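Local atomic coordinates of protein A49R (Vaccinia virus, PDB entry 4D5T), a protein that binds the host ubiquitin-ligase component BTRC, diminishing ubiquitination of the NF-kappa-B inhibitor NFKBIA and so suppressing NF-kappa-B-dependent gene expression. Residues S7-E12 against Y58-Q63; A14-L19 against F50-D55; N38-R43 against Y107-P112; D93-I98 against L140-D145. One frame throughout, in Å; residues are numbered along the deposited sequence.

Interaction 1: S7-E12 against Y58-Q63; sequences SDMHTE and YTIIDQ
Met9 and Ile60 make most of this contact, their side chains sliding past each other in opposite directions where the first turn of helix 9-23 meets the last turn of helix 49-61. Met9 CG lies 4.0 Å from Ile60 CG1, and Met9 CB is equally far from Ile60 CD1, so the root of the methionine faces the tip of the isoleucine. The thioether then runs on along the same branch toward its root: a bend at the CB-CG bond (chi2 -64°) brings CE over Ile60 CG1 and on to the next residue, where Met9 CE comes within 4.0 Å of Thr59 CG2. Methionine and threonine cross at about a right angle. Thr59 can offer a methyl here because its hydroxyl points elsewhere, hydrogen-bonded to the Asp55 carbonyl one turn back in its own helix.

Behind Met9 stands the N-cap of helix 9-23. Asp8 OD1 accepts from the backbone Thr11 N at 2.9 Å, a nearly straight bond of 167°, and from Thr11 OG1, also at 2.9 Å. The two donors reach the oxygen from opposite faces of the carboxylate plane, and together they fix the turn that carries Met9. Farther out, Leu151 touches both Met9 and Ile60, and Tyr150 of helix 132-150 also packs on Ile60.

The contact thus joins two helix ends of the Bcl-2-like bundle near its surface. With carbon and sulfur atoms alone meeting across it, its cohesion is that of dispersion and hydrophobic burial, while the Thr59 hydroxyl and the Asp8 carboxylate are each bonded on their own side.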
loop_
_atom_site.group_PDB
_atom_site.type_symbol
_atom_site.label_atom_id
_atom_site.label_comp_id
_atom_site.label_asym_id
_atom_site.label_seq_id
_atom_site.Cartn_x
_atom_site.Cartn_y
_atom_site.Cartn_z
ATOM N N SER A 7 6.223 20.040 5.612
ATOM C CA SER A 7 7.311 20.439 4.701
ATOM C C SER A 7 7.198 19.677 3.383
ATOM O O SER A 7 6.082 19.249 2.974
ATOM C CB SER A 7 8.646 20.156 5.406
ATOM O OG SER A 7 9.731 20.642 4.683
ATOM N N ASP A 8 8.323 19.444 2.707
ATOM C CA ASP A 8 8.279 18.742 1.421
ATOM C C ASP A 8 8.145 17.217 1.568
ATOM O O ASP A 8 8.187 16.678 2.679
ATOM C CB ASP A 8 9.503 19.148 0.574
ATOM C CG ASP A 8 10.831 18.630 1.124
ATOM O OD1 ASP A 8 10.882 17.836 2.077
ATOM O OD2 ASP A 8 11.861 18.974 0.523
ATOM N N MET A 9 8.058 16.508 0.463
ATOM C CA MET A 9 7.959 15.035 0.522
ATOM C C MET A 9 9.259 14.262 0.833
ATOM O O MET A 9 9.193 13.091 1.265
ATOM C CB MET A 9 7.364 14.507 -0.756
ATOM C CG MET A 9 5.938 14.974 -0.965
ATOM S SD MET A 9 4.845 14.322 0.354
ATOM C CE MET A 9 3.285 14.417 -0.439
ATOM N N HIS A 10 10.431 14.884 0.641
ATOM C CA HIS A 10 11.680 14.261 1.062
ATOM C C HIS A 10 11.682 14.150 2.570
ATOM O O HIS A 10 11.942 13.104 3.136
ATOM C CB HIS A 10 12.898 15.070 0.638
ATOM C CG HIS A 10 13.132 15.055 -0.840
ATOM N ND1 HIS A 10 13.748 13.991 -1.485
ATOM C CD2 HIS A 10 12.829 15.955 -1.798
ATOM C CE1 HIS A 10 13.829 14.254 -2.776
ATOM N NE2 HIS A 10 13.276 15.436 -2.993
ATOM N N THR A 11 11.408 15.265 3.217
ATOM C CA THR A 11 11.252 15.276 4.667
ATOM C C THR A 11 10.166 14.349 5.136
ATOM O O THR A 11 10.360 13.641 6.112
ATOM C CB THR A 11 10.929 16.690 5.106
ATOM O OG1 THR A 11 12.027 17.512 4.749
ATOM C CG2 THR A 11 10.745 16.784 6.625
ATOM N N GLU A 12 9.027 14.341 4.451
ATOM C CA GLU A 12 7.899 13.520 4.878
ATOM C C GLU A 12 8.249 12.040 4.819
ATOM O O GLU A 12 7.998 11.296 5.752
ATOM C CB GLU A 12 6.663 13.737 4.047
ATOM C CG GLU A 12 5.435 13.065 4.675
ATOM C CD GLU A 12 5.048 13.630 6.050
ATOM O OE1 GLU A 12 5.334 14.791 6.301
ATOM O OE2 GLU A 12 4.426 12.926 6.864
ATOM N N TYR A 58 1.297 6.725 -2.042
ATOM C CA TYR A 58 0.179 6.809 -3.004
ATOM C C TYR A 58 0.060 8.248 -3.569
ATOM O O TYR A 58 -0.118 8.472 -4.768
ATOM C CB TYR A 58 -1.101 6.389 -2.295
ATOM C CG TYR A 58 -2.307 6.270 -3.141
ATOM C CD1 TYR A 58 -3.101 7.368 -3.386
ATOM C CD2 TYR A 58 -2.679 5.049 -3.691
ATOM C CE1 TYR A 58 -4.256 7.254 -4.139
ATOM C CE2 TYR A 58 -3.828 4.924 -4.468
ATOM C CZ TYR A 58 -4.582 6.030 -4.699
ATOM O OH TYR A 58 -5.713 5.925 -5.430
ATOM N N THR A 59 0.161 9.218 -2.678
ATOM C CA THR A 59 0.014 10.650 -3.017
ATOM C C THR A 59 1.184 11.101 -3.900
ATOM O O THR A 59 0.982 11.823 -4.865
ATOM C CB THR A 59 -0.032 11.504 -1.754
ATOM O OG1 THR A 59 -1.209 11.171 -1.045
ATOM C CG2 THR A 59 -0.085 12.990 -2.106
ATOM N N ILE A 60 2.400 10.711 -3.533
ATOM C CA ILE A 60 3.584 11.014 -4.353
ATOM C C ILE A 60 3.519 10.470 -5.786
ATOM O O ILE A 60 3.809 11.189 -6.751
ATOM C CB ILE A 60 4.830 10.497 -3.654
ATOM C CG1 ILE A 60 5.060 11.371 -2.428
ATOM C CG2 ILE A 60 6.040 10.485 -4.577
ATOM C CD1 ILE A 60 6.084 10.794 -1.512
ATOM N N ILE A 61 3.086 9.238 -5.929
ATOM C CA ILE A 61 2.954 8.604 -7.221
ATOM C C ILE A 61 1.959 9.309 -8.082
ATOM O O ILE A 61 2.223 9.540 -9.256
ATOM C CB ILE A 61 2.641 7.102 -7.070
ATOM C CG1 ILE A 61 3.869 6.398 -6.528
ATOM C CG2 ILE A 61 2.196 6.505 -8.392
ATOM C CD1 ILE A 61 3.639 4.935 -6.139
ATOM N N ASP A 62 0.817 9.711 -7.477
ATOM C CA ASP A 62 -0.130 10.606 -8.060
ATOM C C ASP A 62 -0.688 10.121 -9.390
ATOM O O ASP A 62 -0.776 10.903 -10.341
ATOM C CB ASP A 62 0.507 12.013 -8.219
ATOM C CG ASP A 62 -0.492 13.102 -8.582
ATOM O OD1 ASP A 62 -1.662 13.050 -8.155
ATOM O OD2 ASP A 62 -0.099 14.019 -9.326
ATOM N N GLN A 63 -1.034 8.839 -9.475
ATOM C CA GLN A 63 -1.520 8.280 -10.735
ATOM C C GLN A 63 -2.946 7.760 -10.657
ATOM O O GLN A 63 -3.363 6.979 -11.497
ATOM C CB GLN A 63 -0.530 7.219 -11.247
ATOM C CG GLN A 63 0.826 7.932 -11.652
ATOM C CD GLN A 63 0.841 8.736 -12.987
ATOM O OE1 GLN A 63 -0.193 9.157 -13.562
ATOM N NE2 GLN A 63 2.079 9.034 -13.448
#

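Interaction 2: A14-L19 against F50-D55; sequences ASISQL and FISFLD
Ile16, on helix 9-23, reaches across to Ser52 and Phe53 of helix 49-61, and both of its branches are used. The backbones are close at this point, with Ile16 CA 6.0 Å from Phe53 CA. The longer branch extends with CG1 anti to the backbone N (chi1 -161°), which carries it to the Ser52 side chain and the Phe53 backbone: Ile16 CG1 is 3.8 Å from Phe53 N, and Ile16 CD1 ends 3.6 Å from Ser52 OG. The shorter branch drops to the aromatic residue, where Ile16 CG2 meets the ring edge near its plane, 4.0 Å from Phe53 CD1. Isoleucine and phenylalanine therefore touch through a methyl group and a ring rim.

One residue on, Ser17 packs on Leu140 of helix 132-150, so that a third helix adjoins the contact here.

This is buried helix-to-helix packing within the all-helical Bcl-2 fold. Helix 49-61 sits between several neighbours: helix 9-23 lies against Ser52 and Phe53, helix 29-40 receives Ile51 and Leu54 through Phe39, and Val99 of helix 95-109 packs against both Phe53 and Leu54.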
loop_
_atom_site.group_PDB
_atom_site.type_symbol
_atom_site.label_atom_id
_atom_site.label_comp_id
_atom_site.label_asym_id
_atom_site.label_seq_id
_atom_site.Cartn_x
_atom_site.Cartn_y
_atom_site.Cartn_z
ATOM N N ALA A 14 11.284 10.523 4.720
ATOM C CA ALA A 14 12.282 10.257 5.724
ATOM C C ALA A 14 11.665 10.124 7.101
ATOM O O ALA A 14 11.982 9.198 7.847
ATOM C CB ALA A 14 13.383 11.318 5.711
ATOM N N SER A 15 10.823 11.085 7.473
ATOM C CA SER A 15 10.278 11.113 8.810
ATOM C C SER A 15 9.295 9.950 9.044
ATOM O O SER A 15 9.295 9.357 10.124
ATOM C CB SER A 15 9.589 12.438 9.106
ATOM O OG SER A 15 10.485 13.514 8.982
ATOM N N ILE A 16 8.405 9.686 8.098
ATOM C CA ILE A 16 7.399 8.631 8.317
ATOM C C ILE A 16 8.055 7.230 8.304
ATOM O O ILE A 16 7.684 6.349 9.083
ATOM C CB ILE A 16 6.210 8.728 7.391
ATOM C CG1 ILE A 16 5.019 7.938 7.963
ATOM C CG2 ILE A 16 6.529 8.281 6.002
ATOM C CD1 ILE A 16 4.436 8.529 9.238
ATOM N N SER A 17 9.067 7.043 7.463
ATOM C CA SER A 17 9.795 5.749 7.455
ATOM C C SER A 17 10.540 5.509 8.784
ATOM O O SER A 17 10.502 4.388 9.309
ATOM C CB SER A 17 10.750 5.612 6.248
ATOM O OG SER A 17 11.738 6.616 6.211
ATOM N N GLN A 18 11.097 6.554 9.354
ATOM C CA GLN A 18 11.653 6.504 10.710
ATOM C C GLN A 18 10.599 6.171 11.777
ATOM O O GLN A 18 10.879 5.416 12.703
ATOM C CB GLN A 18 12.324 7.827 11.118
ATOM C CG GLN A 18 13.697 8.080 10.576
ATOM C CD GLN A 18 14.765 7.008 10.940
ATOM O OE1 GLN A 18 14.630 6.215 11.892
ATOM N NE2 GLN A 18 15.817 6.943 10.112
ATOM N N LEU A 19 9.406 6.729 11.641
ATOM C CA LEU A 19 8.295 6.407 12.589
ATOM C C LEU A 19 7.846 4.953 12.473
ATOM O O LEU A 19 7.628 4.289 13.480
ATOM C CB LEU A 19 7.121 7.346 12.392
ATOM C CG LEU A 19 6.044 7.236 13.484
ATOM C CD1 LEU A 19 6.616 7.622 14.847
ATOM C CD2 LEU A 19 4.833 8.097 13.172
ATOM N N PHE A 50 2.672 2.794 9.242
ATOM C CA PHE A 50 2.789 2.149 7.985
ATOM C C PHE A 50 1.696 2.581 6.985
ATOM O O PHE A 50 1.964 2.702 5.766
ATOM C CB PHE A 50 2.827 0.602 8.113
ATOM C CG PHE A 50 3.109 -0.093 6.801
ATOM C CD1 PHE A 50 4.309 0.056 6.174
ATOM C CD2 PHE A 50 2.209 -0.969 6.246
ATOM C CE1 PHE A 50 4.617 -0.628 4.962
ATOM C CE2 PHE A 50 2.458 -1.601 5.057
ATOM C CZ PHE A 50 3.680 -1.490 4.427
ATOM N N ILE A 51 0.490 2.778 7.477
ATOM C CA ILE A 51 -0.624 3.280 6.620
ATOM C C ILE A 51 -0.382 4.764 6.217
ATOM O O ILE A 51 -0.540 5.119 5.059
ATOM C CB ILE A 51 -1.972 3.099 7.330
ATOM C CG1 ILE A 51 -2.256 1.643 7.698
ATOM C CG2 ILE A 51 -3.115 3.633 6.497
ATOM C CD1 ILE A 51 -2.021 0.591 6.653
ATOM N N SER A 52 0.128 5.595 7.134
ATOM C CA SER A 52 0.604 6.921 6.722
ATOM C C SER A 52 1.691 6.896 5.640
ATOM O O SER A 52 1.614 7.664 4.652
ATOM C CB SER A 52 1.024 7.738 7.959
ATOM O OG SER A 52 1.376 9.031 7.500
ATOM N N PHE A 53 2.641 5.983 5.764
ATOM C CA PHE A 53 3.663 5.728 4.705
ATOM C C PHE A 53 2.986 5.393 3.398
ATOM O O PHE A 53 3.270 6.029 2.355
ATOM C CB PHE A 53 4.663 4.654 5.148
ATOM C CG PHE A 53 5.622 4.208 4.065
ATOM C CD1 PHE A 53 6.784 4.922 3.829
ATOM C CD2 PHE A 53 5.383 3.067 3.371
ATOM C CE1 PHE A 53 7.649 4.549 2.824
ATOM C CE2 PHE A 53 6.339 2.613 2.414
ATOM C CZ PHE A 53 7.433 3.387 2.145
ATOM N N LEU A 54 2.079 4.419 3.426
ATOM C CA LEU A 54 1.403 4.023 2.174
ATOM C C LEU A 54 0.660 5.199 1.550
ATOM O O LEU A 54 0.640 5.376 0.310
ATOM C CB LEU A 54 0.439 2.873 2.461
ATOM C CG LEU A 54 1.078 1.544 2.818
ATOM C CD1 LEU A 54 0.044 0.532 3.260
ATOM C CD2 LEU A 54 1.812 0.962 1.604
ATOM N N ASP A 55 -0.037 5.981 2.378
ATOM C CA ASP A 55 -0.823 7.108 1.903
ATOM C C ASP A 55 0.069 8.177 1.295
ATOM O O ASP A 55 -0.225 8.700 0.238
ATOM C CB ASP A 55 -1.642 7.684 3.083
ATOM C CG ASP A 55 -2.521 8.844 2.684
ATOM O OD1 ASP A 55 -3.530 8.597 2.048
ATOM O OD2 ASP A 55 -2.182 9.985 2.989
#

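Interaction 3: N38-R43 against Y107-P112; sequences NFIMCR and YIMNNP
A Schellman motif ends helix 29-40, and the residues that form it pack against the last turn of helix 95-109. Arg43 N bonds to Asn38 O at 2.8 Å and Cys42 N to Phe39 O, with Cys42, at positive phi, as the C-prime residue. Across the contact Met109 meets Ile40 and Met41, the two residues before Cys42. Met109 CG is 3.6 Å from Ile40 CG2, the two side chains crossing at a slant, and Met41 SD lies 3.7 Å from the same Met109 CG. The two methionines run side by side in the same direction, both bent at chi2. Met109 bends again at chi3 (88°), carrying its methyl away from helix 29-40, while its sulfur stays 3.9 Å from Met41 SD.

Both helices belong to the Bcl-2-like bundle of this viral protein, and helix 112-126 adjoins this sulfur-rich packing: Ala119 touches Met41, Leu122 touches Met109 and Ile126 touches Ile40.

Beside the apolar part a water bridges the two helix ends. It lies 2.8 Å from Ile40 O, a carbonyl in the helix's final turn, and 2.7 Å from Asn110 OD1, placed to donate to both, though with more acceptors in reach than protons not every bond need be made at once. The other end of the amide, Asn110 ND2, is held by Tyr58 OH, which helps set which way the group faces.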
loop_
_atom_site.group_PDB
_atom_site.type_symbol
_atom_site.label_atom_id
_atom_site.label_comp_id
_atom_site.label_asym_id
_atom_site.label_seq_id
_atom_site.Cartn_x
_atom_site.Cartn_y
_atom_site.Cartn_z
ATOM N N ASN A 38 -8.190 -1.993 5.284
ATOM C CA ASN A 38 -8.915 -0.716 5.334
ATOM C C ASN A 38 -8.298 0.351 4.405
ATOM O O ASN A 38 -9.020 1.103 3.782
ATOM C CB ASN A 38 -9.066 -0.250 6.772
ATOM C CG ASN A 38 -10.133 -1.058 7.548
ATOM O OD1 ASN A 38 -11.073 -1.542 6.977
ATOM N ND2 ASN A 38 -10.050 -1.052 8.856
ATOM N N PHE A 39 -6.976 0.443 4.343
ATOM C CA PHE A 39 -6.328 1.355 3.395
ATOM C C PHE A 39 -6.760 1.019 1.928
ATOM O O PHE A 39 -7.093 1.921 1.135
ATOM C CB PHE A 39 -4.791 1.258 3.519
ATOM C CG PHE A 39 -4.056 2.053 2.474
ATOM C CD1 PHE A 39 -3.972 3.447 2.575
ATOM C CD2 PHE A 39 -3.529 1.424 1.349
ATOM C CE1 PHE A 39 -3.281 4.182 1.592
ATOM C CE2 PHE A 39 -2.908 2.148 0.357
ATOM C CZ PHE A 39 -2.780 3.531 0.454
ATOM N N ILE A 40 -6.697 -0.262 1.570
ATOM C CA ILE A 40 -7.094 -0.727 0.252
ATOM C C ILE A 40 -8.556 -0.333 -0.079
ATOM O O ILE A 40 -8.847 0.005 -1.244
ATOM C CB ILE A 40 -6.855 -2.238 0.145
ATOM C CG1 ILE A 40 -5.328 -2.475 0.039
ATOM C CG2 ILE A 40 -7.606 -2.864 -0.997
ATOM C CD1 ILE A 40 -4.960 -3.923 0.296
ATOM N N MET A 41 -9.404 -0.365 0.936
ATOM C CA MET A 41 -10.843 -0.031 0.800
ATOM C C MET A 41 -11.192 1.453 1.085
ATOM O O MET A 41 -12.360 1.807 1.196
ATOM C CB MET A 41 -11.675 -0.894 1.738
ATOM C CG MET A 41 -11.446 -2.424 1.632
ATOM S SD MET A 41 -11.737 -2.994 -0.056
ATOM C CE MET A 41 -11.137 -4.677 0.132
ATOM N N CYS A 42 -10.174 2.302 1.162
ATOM C CA CYS A 42 -10.316 3.737 1.335
ATOM C C CYS A 42 -10.965 4.078 2.652
ATOM O O CYS A 42 -11.887 4.903 2.711
ATOM C CB CYS A 42 -11.112 4.339 0.190
ATOM S SG CYS A 42 -10.194 4.572 -1.313
ATOM N N ARG A 43 -10.524 3.414 3.703
ATOM C CA ARG A 43 -10.857 3.749 5.059
ATOM C C ARG A 43 -9.558 3.743 5.907
ATOM O O ARG A 43 -9.524 3.127 6.947
ATOM C CB ARG A 43 -11.781 2.724 5.676
ATOM C CG ARG A 43 -13.001 2.381 4.888
ATOM C CD ARG A 43 -13.785 1.322 5.660
ATOM N NE ARG A 43 -14.291 0.319 4.738
ATOM C CZ ARG A 43 -13.895 -0.947 4.678
ATOM N NH1 ARG A 43 -12.990 -1.432 5.518
ATOM N NH2 ARG A 43 -14.429 -1.748 3.760
ATOM N N TYR A 107 -6.107 0.714 -6.192
ATOM C CA TYR A 107 -6.650 1.195 -7.479
ATOM C C TYR A 107 -7.812 0.337 -7.955
ATOM O O TYR A 107 -8.814 0.823 -8.532
ATOM C CB TYR A 107 -5.599 1.233 -8.578
ATOM C CG TYR A 107 -4.420 2.115 -8.386
ATOM C CD1 TYR A 107 -4.535 3.430 -7.889
ATOM C CD2 TYR A 107 -3.166 1.693 -8.818
ATOM C CE1 TYR A 107 -3.417 4.247 -7.727
ATOM C CE2 TYR A 107 -2.052 2.508 -8.647
ATOM C CZ TYR A 107 -2.199 3.789 -8.137
ATOM O OH TYR A 107 -1.090 4.576 -8.074
ATOM N N ILE A 108 -7.662 -0.981 -7.813
ATOM C CA ILE A 108 -8.655 -1.930 -8.301
ATOM C C ILE A 108 -9.939 -1.797 -7.489
ATOM O O ILE A 108 -11.045 -1.758 -8.071
ATOM C CB ILE A 108 -8.158 -3.378 -8.257
ATOM C CG1 ILE A 108 -7.009 -3.574 -9.246
ATOM C CG2 ILE A 108 -9.308 -4.351 -8.571
ATOM C CD1 ILE A 108 -6.426 -4.949 -9.135
ATOM N N MET A 109 -9.802 -1.607 -6.179
ATOM C CA MET A 109 -10.977 -1.353 -5.305
ATOM C C MET A 109 -11.603 0.031 -5.488
ATOM O O MET A 109 -12.748 0.258 -5.082
ATOM C CB MET A 109 -10.630 -1.561 -3.832
ATOM C CG MET A 109 -10.272 -2.997 -3.434
ATOM S SD MET A 109 -11.498 -4.255 -3.722
ATOM C CE MET A 109 -11.158 -4.772 -5.358
ATOM N N ASN A 110 -10.903 0.953 -6.143
ATOM C CA ASN A 110 -11.504 2.269 -6.579
ATOM C C ASN A 110 -12.540 2.095 -7.711
ATOM O O ASN A 110 -13.231 3.029 -8.030
ATOM C CB ASN A 110 -10.422 3.297 -7.053
ATOM C CG ASN A 110 -9.474 3.790 -5.931
ATOM O OD1 ASN A 110 -9.791 3.755 -4.744
ATOM N ND2 ASN A 110 -8.275 4.274 -6.339
ATOM N N ASN A 111 -12.599 0.903 -8.328
ATOM C CA ASN A 111 -13.597 0.546 -9.393
ATOM C C ASN A 111 -14.767 -0.174 -8.724
ATOM O O ASN A 111 -14.632 -1.287 -8.253
ATOM C CB ASN A 111 -12.928 -0.353 -10.450
ATOM C CG ASN A 111 -13.843 -0.797 -11.570
ATOM O OD1 ASN A 111 -14.811 -1.546 -11.366
ATOM N ND2 ASN A 111 -13.583 -0.277 -12.768
ATOM N N PRO A 112 -15.949 0.448 -8.684
ATOM C CA PRO A 112 -17.071 -0.154 -7.930
ATOM C C PRO A 112 -17.548 -1.560 -8.351
ATOM O O PRO A 112 -17.962 -2.346 -7.480
ATOM C CB PRO A 112 -18.214 0.801 -8.172
ATOM C CG PRO A 112 -17.595 2.097 -8.505
ATOM C CD PRO A 112 -16.275 1.788 -9.176
HETATM O O HOH W 1 -10.103 1.869 -2.854
#

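Interaction 4: D93-I98 against L140-D145; sequences DNLENI and LQLSND
The opening turn of helix 95-109 lies against the middle of helix 132-150, with Glu96 CA and Leu142 CA 6.5 Å apart. Leu142 reaches across, its two methyls dividing the work. Leu142 CD2 meets the branch point of its partner, 3.8 Å from Leu95 CG, and is equally far from Leu95 CD2; these two leucines cross at about a right angle. The other methyl, Leu142 CD1, rests on the aliphatic root of an acidic residue, 3.8 Å from Glu96 CB. Glu96 CG stands anti to the backbone N (chi1 -175°) and the chain extends beyond it, leading the carboxylate past the leucine.

Asn94 supplies the N-cap of helix 95-109: its OD1 accepts from Asn97 N at 2.8 Å, the donor tilted 33° from the carbonyl plane. This bond secures the turn presenting Leu95 and Glu96 to the rest of the Bcl-2-like bundle, where Leu95 also packs on Ile135 and Asn138 of helix 132-150.

One turn beyond Gln141, Asp145 OD1 accepts from Gln141 NE2 at 3.0 Å, met from above the carboxylate plane. That bond may ease the proximity of a like charge, as Glu96 OE1 lies 4.9 Å from Asp145 OD2.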
loop_
_atom_site.group_PDB
_atom_site.type_symbol
_atom_site.label_atom_id
_atom_site.label_comp_id
_atom_site.label_asym_id
_atom_site.label_seq_id
_atom_site.Cartn_x
_atom_site.Cartn_y
_atom_site.Cartn_z
ATOM N N ASP A 93 9.958 -11.609 -0.065
ATOM C CA ASP A 93 10.782 -10.752 0.779
ATOM C C ASP A 93 11.139 -9.399 0.186
ATOM O O ASP A 93 12.136 -8.763 0.621
ATOM C CB ASP A 93 12.096 -11.469 1.142
ATOM C CG ASP A 93 11.862 -12.723 1.979
ATOM O OD1 ASP A 93 10.828 -12.826 2.687
ATOM O OD2 ASP A 93 12.715 -13.622 1.922
ATOM N N ASN A 94 10.368 -8.945 -0.780
ATOM C CA ASN A 94 10.641 -7.665 -1.434
ATOM C C ASN A 94 9.580 -6.643 -1.037
ATOM O O ASN A 94 8.425 -6.764 -1.434
ATOM C CB ASN A 94 10.693 -7.861 -2.972
ATOM C CG ASN A 94 11.032 -6.580 -3.741
ATOM O OD1 ASN A 94 10.416 -5.539 -3.584
ATOM N ND2 ASN A 94 12.050 -6.682 -4.601
ATOM N N LEU A 95 9.964 -5.637 -0.285
ATOM C CA LEU A 95 8.990 -4.662 0.219
ATOM C C LEU A 95 8.462 -3.755 -0.865
ATOM O O LEU A 95 7.303 -3.403 -0.833
ATOM C CB LEU A 95 9.595 -3.802 1.349
ATOM C CG LEU A 95 8.619 -2.819 2.013
ATOM C CD1 LEU A 95 7.470 -3.547 2.710
ATOM C CD2 LEU A 95 9.422 -1.934 3.013
ATOM N N GLU A 96 9.311 -3.342 -1.796
ATOM C CA GLU A 96 8.835 -2.520 -2.910
ATOM C C GLU A 96 7.672 -3.194 -3.615
ATOM O O GLU A 96 6.651 -2.579 -3.914
ATOM C CB GLU A 96 9.942 -2.211 -3.902
ATOM C CG GLU A 96 9.534 -1.260 -5.006
ATOM C CD GLU A 96 10.800 -0.749 -5.761
ATOM O OE1 GLU A 96 11.813 -1.451 -5.808
ATOM O OE2 GLU A 96 10.826 0.374 -6.213
ATOM N N ASN A 97 7.782 -4.487 -3.794
ATOM C CA ASN A 97 6.680 -5.257 -4.463
ATOM C C ASN A 97 5.447 -5.363 -3.652
ATOM O O ASN A 97 4.318 -5.375 -4.200
ATOM C CB ASN A 97 7.178 -6.643 -4.950
ATOM C CG ASN A 97 8.186 -6.524 -6.085
ATOM O OD1 ASN A 97 8.280 -5.505 -6.715
ATOM N ND2 ASN A 97 8.889 -7.581 -6.366
ATOM N N ILE A 98 5.623 -5.485 -2.337
ATOM C CA ILE A 98 4.508 -5.466 -1.416
ATOM C C ILE A 98 3.747 -4.131 -1.413
ATOM O O ILE A 98 2.501 -4.112 -1.479
ATOM C CB ILE A 98 4.988 -5.839 0.012
ATOM C CG1 ILE A 98 5.266 -7.342 0.052
ATOM C CG2 ILE A 98 3.932 -5.453 1.070
ATOM C CD1 ILE A 98 6.051 -7.779 1.242
ATOM N N LEU A 140 13.488 1.718 5.355
ATOM C CA LEU A 140 14.361 2.903 5.198
ATOM C C LEU A 140 14.892 2.963 3.757
ATOM O O LEU A 140 14.889 4.022 3.115
ATOM C CB LEU A 140 15.443 2.883 6.242
ATOM C CG LEU A 140 14.949 2.984 7.699
ATOM C CD1 LEU A 140 16.144 2.969 8.622
ATOM C CD2 LEU A 140 14.057 4.186 8.080
ATOM N N GLN A 141 15.381 1.831 3.262
ATOM C CA GLN A 141 15.894 1.807 1.894
ATOM C C GLN A 141 14.815 2.136 0.877
ATOM O O GLN A 141 15.111 2.811 -0.115
ATOM C CB GLN A 141 16.496 0.458 1.545
ATOM C CG GLN A 141 17.146 0.381 0.180
ATOM C CD GLN A 141 18.315 1.337 0.029
ATOM O OE1 GLN A 141 19.310 1.189 0.704
ATOM N NE2 GLN A 141 18.192 2.323 -0.864
ATOM N N LEU A 142 13.633 1.567 1.068
ATOM C CA LEU A 142 12.528 1.805 0.136
ATOM C C LEU A 142 12.145 3.286 0.101
ATOM O O LEU A 142 11.914 3.859 -0.973
ATOM C CB LEU A 142 11.313 1.009 0.493
ATOM C CG LEU A 142 10.113 1.277 -0.414
ATOM C CD1 LEU A 142 10.414 0.967 -1.867
ATOM C CD2 LEU A 142 8.962 0.438 0.026
ATOM N N SER A 143 12.123 3.899 1.271
ATOM C CA SER A 143 11.931 5.369 1.335
ATOM C C SER A 143 12.960 6.122 0.441
ATOM O O SER A 143 12.610 7.023 -0.306
ATOM C CB SER A 143 12.028 5.820 2.802
ATOM O OG SER A 143 11.951 7.247 2.906
ATOM N N ASN A 144 14.245 5.780 0.553
ATOM C CA ASN A 144 15.236 6.384 -0.342
ATOM C C ASN A 144 14.997 6.110 -1.825
ATOM O O ASN A 144 15.150 7.005 -2.624
ATOM C CB ASN A 144 16.652 6.016 0.058
ATOM C CG ASN A 144 17.038 6.587 1.412
ATOM O OD1 ASN A 144 16.583 7.642 1.815
ATOM N ND2 ASN A 144 17.921 5.892 2.110
ATOM N N ASP A 145 14.592 4.913 -2.168
ATOM C CA ASP A 145 14.407 4.496 -3.571
ATOM C C ASP A 145 13.200 5.241 -4.155
ATOM O O ASP A 145 13.233 5.713 -5.310
ATOM C CB ASP A 145 14.125 3.016 -3.667
ATOM C CG ASP A 145 15.339 2.155 -3.349
ATOM O OD1 ASP A 145 16.439 2.685 -3.294
ATOM O OD2 ASP A 145 15.130 0.958 -3.129
#

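From the N terminus, helix 9-23 is joined twice to helix 49-61: interaction 1 closes the longer loop and interaction 2 nests inside it, about 11 Å away between centres. Interaction 3 opens within both loops, at the end of helix 29-40, and closes at 107-112, so it crosses them. Phe39 packs on Ile51 and Leu54 of interaction 2, while Tyr58 of interaction 1 meets Tyr107 and Asn110. Interaction 4 follows the first two in series but crosses interaction 3, starting at the other end of helix 95-109 and closing on helix 132-150. There Leu140 touches Ser17 and Gln18, bringing the C-terminal helix back against helix 9-23.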